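Local atomic coordinates of CaaX farnesyltransferase alpha subunit Ram2 (Aspergillus fumigatus, PDB entry 4L9P), a protein that probably forms, with a beta subunit, the enzyme that transfers a farnesyl group, or with another partner a geranylgeranyl group, to the cysteine of CAAX proteins. Residues A[169-172]-A[176-179]; A[219-224]-A[231-236]; A[281-286]-A[304-309]. The protein carries 1 engineered substitution. All blocks are in the same frame, centred on the assembly; numbering follows the deposited sequence.

All three contacts are local, in series along the chain, and none touches another; contacts 1 and 3, the most distant pair, have centres about 33 Å apart. Contact 1 (169-172 with 176-179) is a buried turn between two helices of the repeat array, where one backbone bond joins aliphatic and indole packing. Contact 2 (219-224 with 231-236) lies nearer the surface, inside the long loop between helices 197-208 and 238-254, and relies on polar backbone groups, a water and a histidine ring. Contact 3 (281-286 with 304-309) is buried again and pairs helices 280-284 and 304-317 through alanines, with no hydrogen bond between its segments. Contacts 2 and 3 both have Ram1 beta subunit residues alongside.

Contact 1 of 3, residues A[169-172]-A[176-179]; sequences WLVR and LWDH
Val-171 is the centre of the apolar contact, meeting both Leu-176 and Trp-177. Its CG1 methyl sits over one face of the Trp-177 indole, a CH-pi contact 3.9 Å from the centroid of the five-membered ring and only 10° off the ring normal. The methyl is turned anti to the backbone N (chi1 169°), which brings it beside the carbonyl carbon, on the side where the chain returns; there it meets Trp-177 N at 3.7 Å. A beta-branched residue suits this place because its second methyl, CG2, packs against Leu-176 CB at 4.1 Å. Leu-176 extends CD1 to within 4.2 Å of Leu-170 CG, and the far end of the indole lies by the backbone of Arg-172, with Trp-177 CZ2 3.9 Å from Arg-172 CA.

The polar part is a single backbone bond. Leu-176 N donates to Val-171 O at 2.8 Å, nearly straight at 166° and directed at a lone pair in the carbonyl plane, so a carbonyl near the helix end is satisfied by the chain leaving it. A type I turn follows, closed by His-179 N bonding Leu-176 O.

Met-205 of helix 197-208 touches both Val-171 and Trp-177. His-179 is the N-cap of the next helix, its ND1 bonding Arg-181 N. This tight reversal between helices 161-174 and 180-192 is a short connection typical of the right-handed, TPR-like array of antiparallel helices in prenyltransferase alpha subunits.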
ATOM      1  N   TRP A 169     -14.070   9.493  -7.697  1.00  5.10           N
ATOM      2  CA  TRP A 169     -15.365   8.830  -7.859  1.00  5.26           C
ATOM      3  C   TRP A 169     -16.432   9.885  -8.216  1.00  5.31           C
ATOM      4  O   TRP A 169     -17.302   9.623  -9.088  1.00  6.32           O
ATOM      5  CB  TRP A 169     -15.736   8.084  -6.543  1.00  5.73           C
ATOM      6  CG  TRP A 169     -17.134   7.577  -6.616  1.00  7.19           C
ATOM      7  CD1 TRP A 169     -17.589   6.397  -7.187  1.00 10.46           C
ATOM      8  CD2 TRP A 169     -18.289   8.302  -6.244  1.00  7.48           C
ATOM      9  NE1 TRP A 169     -18.947   6.346  -7.150  1.00 12.04           N
ATOM     10  CE2 TRP A 169     -19.421   7.503  -6.588  1.00 10.12           C
ATOM     11  CE3 TRP A 169     -18.481   9.541  -5.628  1.00  7.28           C
ATOM     12  CZ2 TRP A 169     -20.739   7.933  -6.350  1.00 11.75           C
ATOM     13  CZ3 TRP A 169     -19.815   9.973  -5.432  1.00  8.83           C
ATOM     14  CH2 TRP A 169     -20.901   9.158  -5.792  1.00 10.32           C
ATOM     15  N   LEU A 170     -16.414  11.040  -7.545  1.00  4.85           N
ATOM     16  CA  LEU A 170     -17.433  12.072  -7.769  1.00  4.40           C
ATOM     17  C   LEU A 170     -17.358  12.545  -9.201  1.00  4.70           C
ATOM     18  O   LEU A 170     -18.443  12.752  -9.859  1.00  5.55           O
ATOM     19  CB  LEU A 170     -17.164  13.203  -6.791  1.00  5.60           C
ATOM     20  CG  LEU A 170     -18.192  14.341  -6.827  1.00  5.17           C
ATOM     21  CD1 LEU A 170     -19.463  13.910  -6.077  1.00  5.75           C
ATOM     22  CD2 LEU A 170     -17.560  15.575  -6.169  1.00  7.24           C
ATOM     23  N   VAL A 171     -16.167  12.765  -9.724  1.00  5.23           N
ATOM     24  CA  VAL A 171     -16.025  13.190 -11.113  1.00  5.72           C
ATOM     25  C   VAL A 171     -16.577  12.160 -12.084  1.00  5.67           C
ATOM     26  O   VAL A 171     -17.297  12.543 -13.037  1.00  6.19           O
ATOM     27  CB  VAL A 171     -14.537  13.508 -11.419  1.00  4.83           C
ATOM     28  CG1 VAL A 171     -14.325  13.678 -12.928  1.00  5.53           C
ATOM     29  CG2 VAL A 171     -14.111  14.728 -10.654  1.00  5.62           C
ATOM     30  N   ARG A 172     -16.298  10.894 -11.891  1.00  6.16           N
ATOM     31  CA  ARG A 172     -16.837   9.901 -12.804  1.00  7.68           C
ATOM     32  C   ARG A 172     -18.347   9.814 -12.665  1.00  6.85           C
ATOM     33  O   ARG A 172     -19.070   9.710 -13.677  1.00  9.19           O
ATOM     34  CB  ARG A 172     -16.191   8.554 -12.512  1.00  9.55           C
ATOM     35  CG  ARG A 172     -16.628   7.506 -13.481  1.00 12.61           C
ATOM     36  CD  ARG A 172     -15.802   6.215 -13.263  1.00 16.60           C
ATOM     37  NE  ARG A 172     -16.211   5.162 -14.194  1.00 22.71           N
ATOM     38  CZ  ARG A 172     -15.655   5.004 -15.400  1.00 23.86           C
ATOM     39  NH1 ARG A 172     -14.745   5.907 -15.840  1.00 23.46           N
ATOM     40  NH2 ARG A 172     -16.069   4.019 -16.182  1.00 25.58           N
ATOM     41  N   LEU A 176     -17.900  14.967 -14.408  1.00  7.08           N
ATOM     42  CA  LEU A 176     -17.361  16.304 -14.126  1.00  7.25           C
ATOM     43  C   LEU A 176     -16.005  16.577 -14.777  1.00  7.33           C
ATOM     44  O   LEU A 176     -15.343  17.545 -14.426  1.00  6.85           O
ATOM     45  CB  LEU A 176     -17.275  16.546 -12.617  1.00  6.75           C
ATOM     46  CG  LEU A 176     -18.566  16.306 -11.852  1.00  6.77           C
ATOM     47  CD1 LEU A 176     -18.243  16.552 -10.371  1.00  7.49           C
ATOM     48  CD2 LEU A 176     -19.638  17.260 -12.354  1.00  7.62           C
ATOM     49  N   TRP A 177     -15.562  15.743 -15.731  1.00  7.15           N
ATOM     50  CA  TRP A 177     -14.181  15.904 -16.274  1.00  7.82           C
ATOM     51  C   TRP A 177     -13.984  17.305 -16.808  1.00  8.22           C
ATOM     52  O   TRP A 177     -12.889  17.876 -16.616  1.00  9.42           O
ATOM     53  CB  TRP A 177     -13.856  14.906 -17.360  1.00  8.10           C
ATOM     54  CG  TRP A 177     -13.893  13.486 -16.926  1.00  9.17           C
ATOM     55  CD1 TRP A 177     -12.843  12.756 -16.420  1.00  9.92           C
ATOM     56  CD2 TRP A 177     -15.000  12.592 -17.007  1.00  9.68           C
ATOM     57  NE1 TRP A 177     -13.240  11.468 -16.152  1.00 10.60           N
ATOM     58  CE2 TRP A 177     -14.568  11.348 -16.482  1.00 11.05           C
ATOM     59  CE3 TRP A 177     -16.326  12.716 -17.438  1.00 12.51           C
ATOM     60  CZ2 TRP A 177     -15.379  10.231 -16.443  1.00 13.38           C
ATOM     61  CZ3 TRP A 177     -17.136  11.591 -17.393  1.00 13.27           C
ATOM     62  CH2 TRP A 177     -16.657  10.364 -16.883  1.00 13.94           C
ATOM     63  N   ASP A 178     -15.026  17.885 -17.427  1.00  7.92           N
ATOM     64  CA  ASP A 178     -14.898  19.238 -18.024  1.00  9.89           C
ATOM     65  C   ASP A 178     -15.553  20.318 -17.177  1.00  9.40           C
ATOM     66  O   ASP A 178     -15.691  21.494 -17.598  1.00 10.00           O
ATOM     67  CB  ASP A 178     -15.504  19.274 -19.431  1.00 12.07           C
ATOM     68  CG  ASP A 178     -14.712  18.388 -20.416  1.00 13.73           C
ATOM     69  OD1 ASP A 178     -13.465  18.204 -20.215  1.00 14.83           O
ATOM     70  OD2 ASP A 178     -15.322  17.811 -21.324  1.00 16.05           O
ATOM     71  N   HIS A 179     -15.920  19.940 -15.942  1.00  8.11           N
ATOM     72  CA  HIS A 179     -16.560  20.950 -15.037  1.00  8.04           C
ATOM     73  C   HIS A 179     -15.478  21.943 -14.588  1.00  7.38           C
ATOM     74  O   HIS A 179     -14.429  21.529 -14.074  1.00  8.16           O
ATOM     75  CB  HIS A 179     -17.173  20.198 -13.866  1.00  8.32           C
ATOM     76  CG  HIS A 179     -17.950  21.046 -12.908  1.00  7.65           C
ATOM     77  ND1 HIS A 179     -17.390  21.997 -12.056  1.00  8.18           N
ATOM     78  CD2 HIS A 179     -19.290  21.056 -12.679  1.00  8.73           C
ATOM     79  CE1 HIS A 179     -18.369  22.540 -11.335  1.00  7.82           C
ATOM     80  NE2 HIS A 179     -19.521  21.979 -11.704  1.00  7.55           N
TER

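Contact 2 of 3, residues A[219-224]-A[231-236]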
ATOM      1  N   GLY A 219      -7.179   3.807 -14.566  1.00  5.82           N
ATOM      2  CA  GLY A 219      -6.357   5.011 -14.484  1.00  6.00           C
ATOM      3  C   GLY A 219      -5.839   5.453 -15.843  1.00  5.89           C
ATOM      4  O   GLY A 219      -5.496   6.625 -16.033  1.00  5.62           O
ATOM      5  N   LEU A 220      -5.763   4.523 -16.780  1.00  6.03           N
ATOM      6  CA  LEU A 220      -5.173   4.783 -18.107  1.00  5.77           C
ATOM      7  C   LEU A 220      -6.026   4.172 -19.191  1.00  7.05           C
ATOM      8  O   LEU A 220      -6.668   3.139 -18.978  1.00  7.45           O
ATOM      9  CB  LEU A 220      -3.784   4.100 -18.183  1.00  5.60           C
ATOM     10  CG  LEU A 220      -2.709   4.674 -17.263  1.00  5.25           C
ATOM     11  CD1 LEU A 220      -1.465   3.758 -17.203  1.00  5.92           C
ATOM     12  CD2 LEU A 220      -2.338   6.067 -17.746  1.00  7.15           C
ATOM     13  N   HIS A 221      -6.026   4.816 -20.346  1.00  8.24           N
ATOM     14  CA  HIS A 221      -6.604   4.195 -21.524  1.00  8.54           C
ATOM     15  C   HIS A 221      -5.816   2.975 -21.947  1.00  9.98           C
ATOM     16  O   HIS A 221      -4.634   2.779 -21.576  1.00  9.94           O
ATOM     17  CB  HIS A 221      -6.538   5.172 -22.705  1.00  9.65           C
ATOM     18  CG  HIS A 221      -7.584   6.236 -22.649  1.00 11.02           C
ATOM     19  ND1 HIS A 221      -7.426   7.440 -21.974  1.00 13.45           N
ATOM     20  CD2 HIS A 221      -8.839   6.238 -23.141  1.00 11.92           C
ATOM     21  CE1 HIS A 221      -8.526   8.153 -22.100  1.00 12.59           C
ATOM     22  NE2 HIS A 221      -9.390   7.462 -22.828  1.00 13.51           N
ATOM     23  N   ASN A 222      -6.477   2.159 -22.761  1.00 11.24           N
ATOM     24  CA  ASN A 222      -5.789   1.106 -23.504  1.00 12.02           C
ATOM     25  C   ASN A 222      -5.211   0.019 -22.611  1.00 13.19           C
ATOM     26  O   ASN A 222      -4.175  -0.544 -22.935  1.00 14.89           O
ATOM     27  CB  ASN A 222      -4.664   1.672 -24.415  1.00 13.71           C
ATOM     28  CG  ASN A 222      -4.294   0.730 -25.556  1.00 15.70           C
ATOM     29  OD1 ASN A 222      -5.159   0.018 -26.099  1.00 17.62           O
ATOM     30  ND2 ASN A 222      -3.020   0.766 -25.969  1.00 15.82           N
ATOM     31  N   THR A 223      -5.888  -0.312 -21.523  1.00 12.20           N
ATOM     32  CA  THR A 223      -5.446  -1.427 -20.714  1.00 13.51           C
ATOM     33  C   THR A 223      -5.782  -2.777 -21.383  1.00 18.28           C
ATOM     34  O   THR A 223      -5.379  -3.805 -20.889  1.00 21.20           O
ATOM     35  CB  THR A 223      -6.042  -1.367 -19.266  1.00 13.90           C
ATOM     36  OG1 THR A 223      -7.471  -1.296 -19.333  1.00 16.02           O
ATOM     37  CG2 THR A 223      -5.536  -0.113 -18.552  1.00 12.92           C
ATOM     38  N   THR A 224      -6.526  -2.795 -22.484  1.00 20.49           N
ATOM     39  CA  THR A 224      -6.683  -4.094 -23.196  1.00 23.62           C
ATOM     40  C   THR A 224      -5.518  -4.326 -24.176  1.00 23.41           C
ATOM     41  O   THR A 224      -5.377  -5.415 -24.732  1.00 24.75           O
ATOM     42  CB  THR A 224      -8.030  -4.206 -23.915  1.00 26.78           C
ATOM     43  OG1 THR A 224      -8.194  -3.070 -24.770  1.00 29.56           O
ATOM     44  CG2 THR A 224      -9.198  -4.193 -22.901  1.00 27.49           C
ATOM     45  N   GLY A 231      -2.072   3.579 -21.666  1.00  9.35           N
ATOM     46  CA  GLY A 231      -2.215   5.015 -21.610  1.00  9.16           C
ATOM     47  C   GLY A 231      -2.535   5.637 -22.969  1.00 10.20           C
ATOM     48  O   GLY A 231      -3.077   6.740 -23.000  1.00 10.89           O
ATOM     49  N   ARG A 232      -2.182   4.980 -24.081  1.00 11.34           N
ATOM     50  CA  ARG A 232      -2.438   5.559 -25.412  1.00 12.19           C
ATOM     51  C   ARG A 232      -3.900   5.873 -25.660  1.00 12.03           C
ATOM     52  O   ARG A 232      -4.767   5.010 -25.500  1.00 12.75           O
ATOM     53  CB  ARG A 232      -2.002   4.558 -26.481  1.00 16.37           C
ATOM     54  CG  ARG A 232      -0.548   4.371 -26.527  1.00 21.86           C
ATOM     55  CD  ARG A 232      -0.035   5.207 -27.643  1.00 28.26           C
ATOM     56  NE  ARG A 232       0.989   6.103 -27.160  1.00 32.55           N
ATOM     57  CZ  ARG A 232       2.254   5.755 -26.964  1.00 33.81           C
ATOM     58  NH1 ARG A 232       2.680   4.507 -27.209  1.00 34.78           N
ATOM     59  NH2 ARG A 232       3.092   6.677 -26.533  1.00 34.71           N
ATOM     60  N   LEU A 233      -4.173   7.124 -26.033  1.00 12.67           N
ATOM     61  CA  LEU A 233      -5.541   7.558 -26.334  1.00 14.27           C
ATOM     62  C   LEU A 233      -5.953   7.016 -27.698  1.00 16.60           C
ATOM     63  O   LEU A 233      -5.141   7.010 -28.620  1.00 16.75           O
ATOM     64  CB  LEU A 233      -5.610   9.092 -26.455  1.00 14.49           C
ATOM     65  CG  LEU A 233      -5.270   9.875 -25.183  1.00 15.16           C
ATOM     66  CD1 LEU A 233      -4.938  11.354 -25.427  1.00 15.75           C
ATOM     67  CD2 LEU A 233      -6.430   9.824 -24.213  1.00 17.07           C
ATOM     68  N   PRO A 234      -7.216   6.592 -27.837  1.00 19.12           N
ATOM     69  CA  PRO A 234      -7.751   6.171 -29.131  1.00 21.24           C
ATOM     70  C   PRO A 234      -7.800   7.347 -30.112  1.00 22.77           C
ATOM     71  O   PRO A 234      -7.629   7.163 -31.326  1.00 25.10           O
ATOM     72  CB  PRO A 234      -9.202   5.760 -28.812  1.00 22.10           C
ATOM     73  CG  PRO A 234      -9.367   5.778 -27.375  1.00 23.74           C
ATOM     74  CD  PRO A 234      -8.169   6.390 -26.730  1.00 21.25           C
ATOM     75  N   VAL A 235      -8.076   8.540 -29.601  1.00 22.99           N
ATOM     76  CA  VAL A 235      -8.212   9.724 -30.455  1.00 24.40           C
ATOM     77  C   VAL A 235      -7.556  10.829 -29.658  1.00 23.79           C
ATOM     78  O   VAL A 235      -7.841  10.977 -28.477  1.00 24.15           O
ATOM     79  CB  VAL A 235      -9.664  10.147 -30.707  1.00 26.86           C
ATOM     80  CG1 VAL A 235      -9.689  11.394 -31.580  1.00 27.40           C
ATOM     81  CG2 VAL A 235     -10.436   9.053 -31.432  1.00 28.48           C
ATOM     82  N   VAL A 236      -6.649  11.563 -30.287  1.00 23.48           N
ATOM     83  CA  VAL A 236      -5.855  12.576 -29.582  1.00 22.38           C
ATOM     84  C   VAL A 236      -6.359  13.965 -29.974  1.00 22.44           C
ATOM     85  O   VAL A 236      -6.450  14.279 -31.155  1.00 23.81           O
ATOM     86  CB  VAL A 236      -4.366  12.488 -29.946  1.00 21.48           C
ATOM     87  CG1 VAL A 236      -3.541  13.524 -29.167  1.00 21.52           C
ATOM     88  CG2 VAL A 236      -3.818  11.091 -29.663  1.00 20.70           C
TER
HETATM   89  O   HOH W   1      -4.631   7.380 -20.692  1.00 11.01           O
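His-221 lays its imidazole against Leu-233, whose CD2 methyl sits over one ring face, 3.4 Å from His-221 CE1. Pro-234 meets the same ring obliquely, its CD lying 3.7 Å from His-221 CD2. A flat, polar-edged ring suits the spot: it offers a face to the leucine while its nitrogen still serves a water. With CG anti to the carbonyl carbon (chi1 -77°), the ring lies beside its own backbone N. As a result one water reaches both His-221 N (2.9 Å) and His-221 ND1, in the plane of the ring and at its edge. The same water donates to Gly-231 O at 2.9 Å, tying the two arms of the loop together.

Backbone atoms also join them directly. Gly-231 N donates to His-221 O at 2.7 Å, bent to 151° and tilted 30° from the carbonyl plane. Glycine is at home here, where with positive phi a CB would press on the preceding carbonyl O; separately, Leu-220 CB packs on Gly-231 CA at 3.9 Å. Asn-222 crosses Arg-232 at a slant, its CB 3.5 Å from Arg-232 O; its ND2 bonds Glu-229 O, and Arg-232 NH1 forms a salt bridge with Glu-229 OE1.

Leu-220 and Thr-223 also pack on the Ram1 beta subunit. Between His-221 CA and Gly-231 CA, 4.5 Å apart, the chain closes an omega loop within the connection of helices 197-208 and 238-254.

Contact 3 of 3, residues A[281-286]-A[304-309]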
ATOM      1  N   ASP A 281      15.011  20.097 -26.196  1.00 21.98           N
ATOM      2  CA  ASP A 281      15.650  21.379 -25.979  1.00 22.85           C
ATOM      3  C   ASP A 281      15.248  21.941 -24.624  1.00 21.19           C
ATOM      4  O   ASP A 281      16.064  22.549 -23.934  1.00 21.55           O
ATOM      5  CB  ASP A 281      15.220  22.334 -27.070  1.00 26.26           C
ATOM      6  CG  ASP A 281      15.875  22.039 -28.382  1.00 30.96           C
ATOM      7  OD1 ASP A 281      16.953  21.401 -28.400  1.00 32.10           O
ATOM      8  OD2 ASP A 281      15.308  22.484 -29.405  1.00 33.25           O
ATOM      9  N   PHE A 282      13.981  21.761 -24.241  1.00 18.69           N
ATOM     10  CA  PHE A 282      13.545  22.216 -22.933  1.00 17.62           C
ATOM     11  C   PHE A 282      14.392  21.517 -21.842  1.00 16.90           C
ATOM     12  O   PHE A 282      14.867  22.168 -20.921  1.00 18.02           O
ATOM     13  CB  PHE A 282      12.065  21.880 -22.730  1.00 17.24           C
ATOM     14  CG  PHE A 282      11.510  22.306 -21.400  1.00 15.78           C
ATOM     15  CD1 PHE A 282      11.326  23.645 -21.133  1.00 14.82           C
ATOM     16  CD2 PHE A 282      11.121  21.358 -20.440  1.00 15.38           C
ATOM     17  CE1 PHE A 282      10.794  24.080 -19.955  1.00 15.57           C
ATOM     18  CE2 PHE A 282      10.586  21.776 -19.221  1.00 15.73           C
ATOM     19  CZ  PHE A 282      10.407  23.156 -18.991  1.00 15.53           C
ATOM     20  N   ALA A 283      14.563  20.198 -21.936  1.00 16.64           N
ATOM     21  CA  ALA A 283      15.340  19.457 -20.941  1.00 16.13           C
ATOM     22  C   ALA A 283      16.786  19.956 -20.941  1.00 16.93           C
ATOM     23  O   ALA A 283      17.345  20.181 -19.888  1.00 17.14           O
ATOM     24  CB  ALA A 283      15.300  17.944 -21.218  1.00 16.28           C
ATOM     25  N   ARG A 284      17.381  20.150 -22.122  1.00 18.06           N
ATOM     26  CA  ARG A 284      18.758  20.657 -22.180  1.00 20.38           C
ATOM     27  C   ARG A 284      18.906  22.011 -21.499  1.00 20.39           C
ATOM     28  O   ARG A 284      20.007  22.354 -21.030  1.00 22.25           O
ATOM     29  CB  ARG A 284      19.201  20.824 -23.633  1.00 24.76           C
ATOM     30  CG  ARG A 284      19.285  19.554 -24.422  1.00 29.73           C
ATOM     31  CD  ARG A 284      19.760  19.833 -25.871  1.00 34.60           C
ATOM     32  NE  ARG A 284      21.200  19.632 -25.956  1.00 38.92           N
ATOM     33  CZ  ARG A 284      22.114  20.510 -26.402  1.00 42.06           C
ATOM     34  NH1 ARG A 284      21.777  21.731 -26.832  1.00 42.14           N
ATOM     35  NH2 ARG A 284      23.398  20.155 -26.402  1.00 43.43           N
ATOM     36  N   SER A 285      17.846  22.828 -21.496  1.00 19.97           N
ATOM     37  CA  SER A 285      17.963  24.162 -20.889  1.00 19.85           C
ATOM     38  C   SER A 285      18.295  24.127 -19.381  1.00 20.20           C
ATOM     39  O   SER A 285      18.714  25.150 -18.831  1.00 21.11           O
ATOM     40  CB  SER A 285      16.716  25.025 -21.154  1.00 20.02           C
ATOM     41  OG  SER A 285      15.577  24.595 -20.408  1.00 20.61           O
ATOM     42  N   PHE A 286      18.101  22.977 -18.723  1.00 20.32           N
ATOM     43  CA  PHE A 286      18.372  22.848 -17.293  1.00 20.25           C
ATOM     44  C   PHE A 286      19.741  22.231 -17.049  1.00 22.29           C
ATOM     45  O   PHE A 286      20.125  21.995 -15.900  1.00 22.22           O
ATOM     46  CB  PHE A 286      17.288  22.008 -16.592  1.00 18.71           C
ATOM     47  CG  PHE A 286      15.934  22.605 -16.713  1.00 17.58           C
ATOM     48  CD1 PHE A 286      15.549  23.645 -15.897  1.00 17.32           C
ATOM     49  CD2 PHE A 286      15.071  22.191 -17.719  1.00 17.83           C
ATOM     50  CE1 PHE A 286      14.246  24.256 -16.063  1.00 17.41           C
ATOM     51  CE2 PHE A 286      13.816  22.769 -17.892  1.00 17.14           C
ATOM     52  CZ  PHE A 286      13.398  23.798 -17.053  1.00 16.45           C
ATOM     53  N   SER A 304      17.423  17.232 -11.839  1.00 11.11           N
ATOM     54  CA  SER A 304      17.787  15.840 -12.112  1.00 12.28           C
ATOM     55  C   SER A 304      16.808  15.194 -13.105  1.00 12.61           C
ATOM     56  O   SER A 304      17.162  14.282 -13.881  1.00 12.12           O
ATOM     57  CB  SER A 304      17.869  15.042 -10.814  1.00 12.94           C
ATOM     58  OG  SER A 304      16.589  14.987 -10.190  1.00 13.58           O
ATOM     59  N   HIS A 305      15.550  15.663 -13.077  1.00 11.86           N
ATOM     60  CA  HIS A 305      14.564  15.148 -14.011  1.00 11.69           C
ATOM     61  C   HIS A 305      14.905  15.444 -15.452  1.00 10.88           C
ATOM     62  O   HIS A 305      14.592  14.656 -16.356  1.00 11.19           O
ATOM     63  CB  HIS A 305      13.157  15.737 -13.653  1.00 10.95           C
ATOM     64  CG  HIS A 305      12.903  15.612 -12.186  1.00 11.25           C
ATOM     65  ND1 HIS A 305      12.861  14.376 -11.574  1.00 12.61           N
ATOM     66  CD2 HIS A 305      12.808  16.536 -11.202  1.00 11.16           C
ATOM     67  CE1 HIS A 305      12.725  14.554 -10.278  1.00 12.19           C
ATOM     68  NE2 HIS A 305      12.688  15.847 -10.018  1.00 11.70           N
ATOM     69  N   ALA A 306      15.536  16.603 -15.679  1.00 10.19           N
ATOM     70  CA  ALA A 306      15.998  16.969 -17.024  1.00 11.51           C
ATOM     71  C   ALA A 306      17.080  16.013 -17.486  1.00 12.56           C
ATOM     72  O   ALA A 306      17.073  15.612 -18.633  1.00 12.40           O
ATOM     73  CB  ALA A 306      16.462  18.381 -17.022  1.00 12.71           C
ATOM     74  N   ILE A 307      17.965  15.612 -16.576  1.00 12.02           N
ATOM     75  CA  ILE A 307      19.026  14.666 -16.955  1.00 12.76           C
ATOM     76  C   ILE A 307      18.399  13.311 -17.290  1.00 13.42           C
ATOM     77  O   ILE A 307      18.783  12.666 -18.309  1.00 14.84           O
ATOM     78  CB  ILE A 307      20.062  14.479 -15.809  1.00 12.69           C
ATOM     79  CG1 ILE A 307      20.703  15.813 -15.421  1.00 15.47           C
ATOM     80  CG2 ILE A 307      21.136  13.444 -16.165  1.00 12.96           C
ATOM     81  CD1 ILE A 307      21.632  15.669 -14.238  1.00 18.10           C
ATOM     82  N   GLU A 308      17.423  12.841 -16.482  1.00 12.54           N
ATOM     83  CA  GLU A 308      16.806  11.545 -16.790  1.00 14.26           C
ATOM     84  C   GLU A 308      16.026  11.602 -18.099  1.00 14.25           C
ATOM     85  O   GLU A 308      16.018  10.646 -18.890  1.00 15.65           O
ATOM     86  CB  GLU A 308      15.866  11.195 -15.671  1.00 15.37           C
ATOM     87  CG  GLU A 308      15.254   9.803 -15.867  1.00 17.98           C
ATOM     88  CD  GLU A 308      14.273   9.540 -14.756  1.00 21.17           C
ATOM     89  OE1 GLU A 308      13.869  10.548 -14.088  1.00 22.95           O
ATOM     90  OE2 GLU A 308      13.892   8.367 -14.534  1.00 21.87           O
ATOM     91  N   TRP A 309      15.393  12.747 -18.354  1.00 12.01           N
ATOM     92  CA  TRP A 309      14.672  12.931 -19.613  1.00 12.59           C
ATOM     93  C   TRP A 309      15.628  12.797 -20.794  1.00 13.93           C
ATOM     94  O   TRP A 309      15.339  12.082 -21.779  1.00 15.31           O
ATOM     95  CB  TRP A 309      14.032  14.318 -19.628  1.00 13.03           C
ATOM     96  CG  TRP A 309      13.001  14.491 -20.682  1.00 12.76           C
ATOM     97  CD1 TRP A 309      13.204  14.629 -22.022  1.00 13.21           C
ATOM     98  CD2 TRP A 309      11.590  14.535 -20.473  1.00 11.93           C
ATOM     99  NE1 TRP A 309      11.986  14.775 -22.664  1.00 14.09           N
ATOM    100  CE2 TRP A 309      10.981  14.704 -21.730  1.00 13.00           C
ATOM    101  CE3 TRP A 309      10.777  14.448 -19.320  1.00 11.79           C
ATOM    102  CZ2 TRP A 309       9.594  14.796 -21.876  1.00 12.14           C
ATOM    103  CZ3 TRP A 309       9.393  14.545 -19.459  1.00 11.05           C
ATOM    104  CH2 TRP A 309       8.817  14.717 -20.724  1.00 11.58           C
TER
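Ala-283 and Ala-306 bring helix 280-284 against the start of helix 304-317, within the all-helical array of the prenyltransferase alpha subunit. Ala-283 CA and Ala-306 CA approach to 4.7 Å, a spacing that small side chains allow. Ala-283 CB and Ala-306 CB both point across the contact and lie 4.4 Å apart.

The apolar contacts widen from this centre. Trp-309 reaches Ala-283 with the five-membered part of its indole, CD1 standing 4.0 Å from Ala-283 CB in an oblique approach. Its CG is anti to the backbone N (chi1 -165°), which swings the indole toward Ala-283. There Trp-279 stacks on the indole, and Trp-309 NE1 is hydrogen-bonded to Leu-276 O, a fixed direction for a buried polar edge. Phe-286 supplies mainly its CB, 3.7 Å from Ala-306 CB; a large apolar ring suits this place, since it reaches Ile-252 and Leu-253 of helix 238-254 while its CB stays on Ala-306.

No hydrogen bond passes between the segments; the polar groups find partners within each segment or in neighbouring parts of the chain. Phe-286 N bonds Ala-283 O, and the Ser-285 hydroxyl folds back, OG donating to Phe-282 O at 2.6 Å. Ser-304 packs on Ile-82 of the Ram1 beta subunit. The Ala-283 carbonyl has a second neighbour in the other segment: its O lies 3.5 Å from the CB methyl of Ala-306.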